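Short chain dehydrogenase/reductase (PDB 4IUY) probably catalyses NAD(P)(H)-dependent oxidation or reduction, as a Rossmann-fold member of the short-chain dehydrogenase/reductase family. Local coordinates at residues D[123-126]-D[127-130]; D[264-267]-D[268-272]. One frame throughout, in Å; residues are numbered along the deposited sequence.

Interaction 1: residues D[123-126]-D[127-130]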
ATOM      1  N   ASP D 123      -8.440 -25.882   8.421  1.00 59.15           N
ATOM      2  CA  ASP D 123      -8.130 -27.238   7.975  1.00 53.78           C
ATOM      3  C   ASP D 123      -6.682 -27.393   7.519  1.00 59.18           C
ATOM      4  O   ASP D 123      -6.178 -28.505   7.395  1.00 59.70           O
ATOM      5  CB  ASP D 123      -9.043 -27.686   6.831  1.00 65.25           C
ATOM      6  CG  ASP D 123     -10.492 -27.777   7.235  1.00 68.15           C
ATOM      7  OD1 ASP D 123     -10.776 -27.779   8.453  1.00 68.72           O
ATOM      8  OD2 ASP D 123     -11.345 -27.914   6.326  1.00 63.73           O
ATOM      9  N   TYR D 124      -6.017 -26.281   7.240  1.00 50.72           N
ATOM     10  CA  TYR D 124      -4.612 -26.326   6.846  1.00 53.48           C
ATOM     11  C   TYR D 124      -3.731 -26.840   8.000  1.00 55.44           C
ATOM     12  O   TYR D 124      -3.832 -26.348   9.127  1.00 52.56           O
ATOM     13  CB  TYR D 124      -4.141 -24.933   6.426  1.00 47.66           C
ATOM     14  CG  TYR D 124      -4.382 -24.573   4.994  1.00 64.64           C
ATOM     15  CD1 TYR D 124      -3.649 -25.192   3.975  1.00 46.35           C
ATOM     16  CD2 TYR D 124      -5.320 -23.595   4.647  1.00 45.87           C
ATOM     17  CE1 TYR D 124      -3.846 -24.861   2.652  1.00 48.10           C
ATOM     18  CE2 TYR D 124      -5.529 -23.253   3.322  1.00 45.02           C
ATOM     19  CZ  TYR D 124      -4.784 -23.893   2.325  1.00 49.72           C
ATOM     20  OH  TYR D 124      -4.966 -23.586   0.999  1.00 46.84           O
ATOM     21  N   ASN D 125      -2.859 -27.807   7.721  1.00 56.53           N
ATOM     22  CA  ASN D 125      -1.942 -28.300   8.753  1.00 59.95           C
ATOM     23  C   ASN D 125      -0.475 -27.884   8.561  1.00 58.57           C
ATOM     24  O   ASN D 125      -0.119 -27.220   7.567  1.00 51.86           O
ATOM     25  CB  ASN D 125      -2.049 -29.817   8.927  1.00 54.54           C
ATOM     26  CG  ASN D 125      -1.721 -30.586   7.655  1.00 56.82           C
ATOM     27  OD1 ASN D 125      -0.721 -30.325   6.985  1.00 54.39           O
ATOM     28  ND2 ASN D 125      -2.579 -31.544   7.316  1.00 61.62           N
ATOM     29  N   ASP D 126       0.359 -28.296   9.519  1.00 52.30           N
ATOM     30  CA  ASP D 126       1.776 -27.954   9.538  1.00 51.66           C
ATOM     31  C   ASP D 126       2.468 -28.442   8.258  1.00 51.19           C
ATOM     32  O   ASP D 126       3.361 -27.771   7.729  1.00 57.54           O
ATOM     33  CB  ASP D 126       2.488 -28.552  10.770  1.00 58.05           C
ATOM     34  CG  ASP D 126       2.092 -27.881  12.097  1.00 60.06           C
ATOM     35  OD1 ASP D 126       1.635 -26.724  12.105  1.00 55.26           O
ATOM     36  OD2 ASP D 126       2.288 -28.513  13.159  1.00 72.60           O
ATOM     37  N   GLU D 127       2.043 -29.598   7.755  1.00 52.35           N
ATOM     38  CA  GLU D 127       2.636 -30.164   6.543  1.00 53.60           C
ATOM     39  C   GLU D 127       2.256 -29.323   5.322  1.00 55.50           C
ATOM     40  O   GLU D 127       3.115 -29.012   4.479  1.00 49.21           O
ATOM     41  CB  GLU D 127       2.241 -31.635   6.360  1.00 56.87           C
ATOM     42  CG  GLU D 127       2.763 -32.573   7.469  1.00 74.93           C
ATOM     43  CD  GLU D 127       2.045 -32.371   8.824  1.00 87.91           C
ATOM     44  OE1 GLU D 127       0.789 -32.394   8.857  1.00 87.15           O
ATOM     45  OE2 GLU D 127       2.734 -32.152   9.851  1.00 88.59           O
ATOM     46  N   ASP D 128       0.979 -28.939   5.250  1.00 54.58           N
ATOM     47  CA  ASP D 128       0.501 -28.035   4.207  1.00 48.27           C
ATOM     48  C   ASP D 128       1.265 -26.726   4.273  1.00 52.79           C
ATOM     49  O   ASP D 128       1.722 -26.213   3.250  1.00 53.10           O
ATOM     50  CB  ASP D 128      -0.974 -27.716   4.375  1.00 48.40           C
ATOM     51  CG  ASP D 128      -1.866 -28.914   4.251  1.00 53.85           C
ATOM     52  OD1 ASP D 128      -1.563 -29.808   3.426  1.00 59.66           O
ATOM     53  OD2 ASP D 128      -2.898 -28.939   4.974  1.00 58.30           O
ATOM     54  N   TRP D 129       1.389 -26.173   5.482  1.00 48.80           N
ATOM     55  CA  TRP D 129       2.083 -24.902   5.650  1.00 45.31           C
ATOM     56  C   TRP D 129       3.520 -24.963   5.157  1.00 49.01           C
ATOM     57  O   TRP D 129       3.938 -24.113   4.368  1.00 43.63           O
ATOM     58  CB  TRP D 129       2.043 -24.455   7.103  1.00 46.06           C
ATOM     59  CG  TRP D 129       2.821 -23.199   7.376  1.00 44.69           C
ATOM     60  CD1 TRP D 129       4.155 -23.100   7.662  1.00 44.81           C
ATOM     61  CD2 TRP D 129       2.312 -21.863   7.374  1.00 49.31           C
ATOM     62  NE1 TRP D 129       4.503 -21.783   7.856  1.00 48.51           N
ATOM     63  CE2 TRP D 129       3.392 -21.003   7.680  1.00 46.12           C
ATOM     64  CE3 TRP D 129       1.045 -21.310   7.157  1.00 46.93           C
ATOM     65  CZ2 TRP D 129       3.243 -19.632   7.768  1.00 44.88           C
ATOM     66  CZ3 TRP D 129       0.900 -19.943   7.250  1.00 50.55           C
ATOM     67  CH2 TRP D 129       1.994 -19.118   7.543  1.00 43.92           C
ATOM     68  N   ASP D 130       4.280 -25.942   5.650  1.00 46.32           N
ATOM     69  CA  ASP D 130       5.678 -26.106   5.237  1.00 48.64           C
ATOM     70  C   ASP D 130       5.803 -26.256   3.729  1.00 47.36           C
ATOM     71  O   ASP D 130       6.644 -25.616   3.122  1.00 53.09           O
ATOM     72  CB  ASP D 130       6.362 -27.272   5.949  1.00 48.18           C
ATOM     73  CG  ASP D 130       6.535 -27.028   7.453  1.00 57.63           C
ATOM     74  OD1 ASP D 130       6.423 -25.859   7.919  1.00 53.65           O
ATOM     75  OD2 ASP D 130       6.795 -28.013   8.181  1.00 60.27           O
TER
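Asn125 and Asp128 exchange two hydrogen bonds at the start of helix 126-153. The amide of Asp128 donates to Asn125 OD1, with N to OD1 at 2.8 Å; the donor is slightly tilted from the plane of the side-chain carbonyl. In return Asn125 N reaches Asp128 OD2 at 3.0 Å on a nearly straight path of 176°, meeting the carboxylate on its anti side. The Asn125 amide and the Asp128 carboxylate are stacked, their planes only 15° apart. With chi1 of Asn125 at 60°, CG sits between the backbone N and the carbonyl carbon, which folds OD1 back over the first turn of the helix. This reciprocal pair is a capping box with Asn125 as N-cap, and it gives the Asp128 amide, in the first turn, a side-chain acceptor. Regular helical bonding takes over at once: Trp129 N donates to Asn125 O at 2.8 Å, and Asp130 N donates to Asp126 O at 2.9 Å. Beside the box, Asp128 CB lies in the plane of the Tyr124 ring, at its edge, 3.7 Å from CD1. Ring and carboxylate planes are about perpendicular.

Asp128 OD2 also forms a salt bridge with Lys119, which probably offsets part of the negative charge gathered at this end, where the helix dipole should also favour carboxylates. The Tyr124 hydroxyl is bonded to Gly174 O, and its ring packs on Pro177 of helix 176-196. A second subunit covers another side: Asp126 OD1 forms a salt bridge with Arg89 and a hydrogen bond with Gln142 of that subunit, Asp130 forms a salt bridge with its Lys138, and the Trp129 ring stacks with its Trp141.

Interaction 2: residues D[264-267]-D[268-272]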
ATOM      1  N   LYS D 264       1.751  -5.689 -11.403  1.00 32.02           N
ATOM      2  CA  LYS D 264       0.547  -6.518 -11.435  1.00 34.19           C
ATOM      3  C   LYS D 264       0.078  -6.672 -12.859  1.00 34.33           C
ATOM      4  O   LYS D 264       0.059  -5.705 -13.609  1.00 31.23           O
ATOM      5  CB  LYS D 264      -0.563  -5.936 -10.566  1.00 29.51           C
ATOM      6  CG  LYS D 264      -0.202  -5.877  -9.077  1.00 39.08           C
ATOM      7  CD  LYS D 264      -1.347  -5.278  -8.268  1.00 40.02           C
ATOM      8  CE  LYS D 264      -1.544  -3.820  -8.609  1.00 44.22           C
ATOM      9  NZ  LYS D 264      -2.753  -3.289  -7.922  1.00 48.87           N
ATOM     10  N   VAL D 265      -0.235  -7.902 -13.246  1.00 37.58           N
ATOM     11  CA  VAL D 265      -0.765  -8.170 -14.580  1.00 33.88           C
ATOM     12  C   VAL D 265      -2.062  -8.932 -14.358  1.00 36.67           C
ATOM     13  O   VAL D 265      -2.065 -10.161 -14.145  1.00 32.21           O
ATOM     14  CB  VAL D 265       0.265  -8.983 -15.443  1.00 43.80           C
ATOM     15  CG1 VAL D 265      -0.238  -9.197 -16.824  1.00 32.43           C
ATOM     16  CG2 VAL D 265       1.636  -8.266 -15.502  1.00 37.77           C
ATOM     17  N   ASP D 266      -3.172  -8.203 -14.371  1.00 32.39           N
ATOM     18  CA  ASP D 266      -4.420  -8.784 -13.908  1.00 32.57           C
ATOM     19  C   ASP D 266      -5.676  -8.190 -14.566  1.00 37.55           C
ATOM     20  O   ASP D 266      -6.786  -8.470 -14.117  1.00 38.56           O
ATOM     21  CB  ASP D 266      -4.508  -8.658 -12.371  1.00 36.35           C
ATOM     22  CG  ASP D 266      -4.674  -7.198 -11.889  1.00 48.83           C
ATOM     23  OD1 ASP D 266      -4.524  -6.243 -12.696  1.00 48.94           O
ATOM     24  OD2 ASP D 266      -4.953  -7.004 -10.681  1.00 49.33           O
ATOM     25  N   GLY D 267      -5.519  -7.376 -15.616  1.00 35.49           N
ATOM     26  CA  GLY D 267      -6.683  -6.766 -16.260  1.00 34.28           C
ATOM     27  C   GLY D 267      -7.544  -5.964 -15.281  1.00 47.41           C
ATOM     28  O   GLY D 267      -8.757  -5.819 -15.475  1.00 42.40           O
ATOM     29  N   GLY D 268      -6.905  -5.436 -14.233  1.00 38.19           N
ATOM     30  CA  GLY D 268      -7.561  -4.578 -13.268  1.00 38.51           C
ATOM     31  C   GLY D 268      -8.249  -5.296 -12.126  1.00 48.01           C
ATOM     32  O   GLY D 268      -8.896  -4.648 -11.292  1.00 40.66           O
ATOM     33  N   HIS D 269      -8.065  -6.617 -12.054  1.00 33.80           N
ATOM     34  CA  HIS D 269      -8.730  -7.430 -11.041  1.00 34.52           C
ATOM     35  C   HIS D 269      -8.543  -6.885  -9.598  1.00 50.45           C
ATOM     36  O   HIS D 269      -9.515  -6.756  -8.831  1.00 38.39           O
ATOM     37  CB  HIS D 269      -8.248  -8.879 -11.116  1.00 35.28           C
ATOM     38  CG  HIS D 269      -9.143  -9.841 -10.401  1.00 51.64           C
ATOM     39  ND1 HIS D 269      -8.883 -11.192 -10.329  1.00 48.76           N
ATOM     40  CD2 HIS D 269     -10.321  -9.650  -9.760  1.00 62.17           C
ATOM     41  CE1 HIS D 269      -9.840 -11.785  -9.637  1.00 54.30           C
ATOM     42  NE2 HIS D 269     -10.732 -10.875  -9.295  1.00 64.87           N
ATOM     43  N   SER D 270      -7.308  -6.547  -9.246  1.00 33.12           N
ATOM     44  CA  SER D 270      -7.008  -6.092  -7.893  1.00 45.58           C
ATOM     45  C   SER D 270      -7.574  -4.690  -7.584  1.00 47.89           C
ATOM     46  O   SER D 270      -7.632  -4.284  -6.431  1.00 45.42           O
ATOM     47  CB  SER D 270      -5.497  -6.087  -7.659  1.00 39.21           C
ATOM     48  OG  SER D 270      -4.905  -5.161  -8.551  1.00 46.12           O
ATOM     49  N   ALA D 271      -7.969  -3.963  -8.631  1.00 52.15           N
ATOM     50  CA  ALA D 271      -8.555  -2.634  -8.506  1.00 44.46           C
ATOM     51  C   ALA D 271     -10.068  -2.701  -8.549  1.00 44.37           C
ATOM     52  O   ALA D 271     -10.729  -1.693  -8.397  1.00 53.84           O
ATOM     53  CB  ALA D 271      -8.062  -1.727  -9.595  1.00 42.14           C
ATOM     54  N   ALA D 272     -10.605  -3.890  -8.785  1.00 41.04           N
ATOM     55  CA  ALA D 272     -12.035  -4.049  -9.015  1.00 45.84           C
ATOM     56  C   ALA D 272     -12.847  -3.566  -7.818  1.00 53.37           C
ATOM     57  O   ALA D 272     -12.358  -3.597  -6.685  1.00 54.87           O
ATOM     58  CB  ALA D 272     -12.354  -5.494  -9.347  1.00 37.51           C
TER
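Asp266 OD2 accepts two hydrogen bonds from a single residue, Ser270. The backbone N of Ser270 lies 2.8 Å from Asp266 OD2 and approaches from above the carboxylate, 45° out of its plane. Ser270 OG, also 2.8 Å from Asp266 OD2, donates to the syn lone pair of that oxygen, on the side of OD1. The hydroxyl can reach it because chi1 of Ser270 is 63°, which places OG between its own backbone N and carbonyl carbon. The other carboxylate oxygen takes a separate donor: Gly268 N stands 2.9 Å from Asp266 OD1, 63° out of the plane. Three donors thus fix the rotation of the group.

The chain between these partners makes a type I' beta turn from Asp266 to His269, closed by His269 N donating to Asp266 O at 3.1 Å. Gly267 and Gly268 hold its two central positions with positive phi, a conformation glycine adopts readily. A short 3-10 segment, 269-271, follows directly, and Ala271 N donates to Gly268 O at 2.9 Å.

Ser270 OG has a further partner in Lys264, whose NZ donates to it at 2.9 Å. The lysine chain runs from strand 262-265 past the carboxylate and bends at chi3, turning its end toward the serine. Asp266 therefore orients a hydroxyl that receives from the lysine while giving to the acid. A third subunit packs on this strand end, with its Ile261 against Lys264 and its Thr259 against Asp266, and bonds to the backbone of Gly267.

Interactions 1 and 2 lie in series along the chain, their centres 29 Å apart and their nearest atoms about 17 Å apart, so neither touches the other. In both, side-chain oxygens accept from nearby backbone amides, a carboxamide and a carboxylate in interaction 1 and one carboxylate in interaction 2. Residues 123-130 start helix 126-153, whereas residues 264-272 turn the chain away from strand 262-265, outermost within the chain in the parallel Rossmann-fold sheet. They also serve different interfaces of the four-chain assembly. Interaction 1 faces the second subunit; interaction 2 meets the third and, through Thr171 bonded to Ala271 O, the fourth. The crystal is the apo form, so neither is seen binding a cofactor.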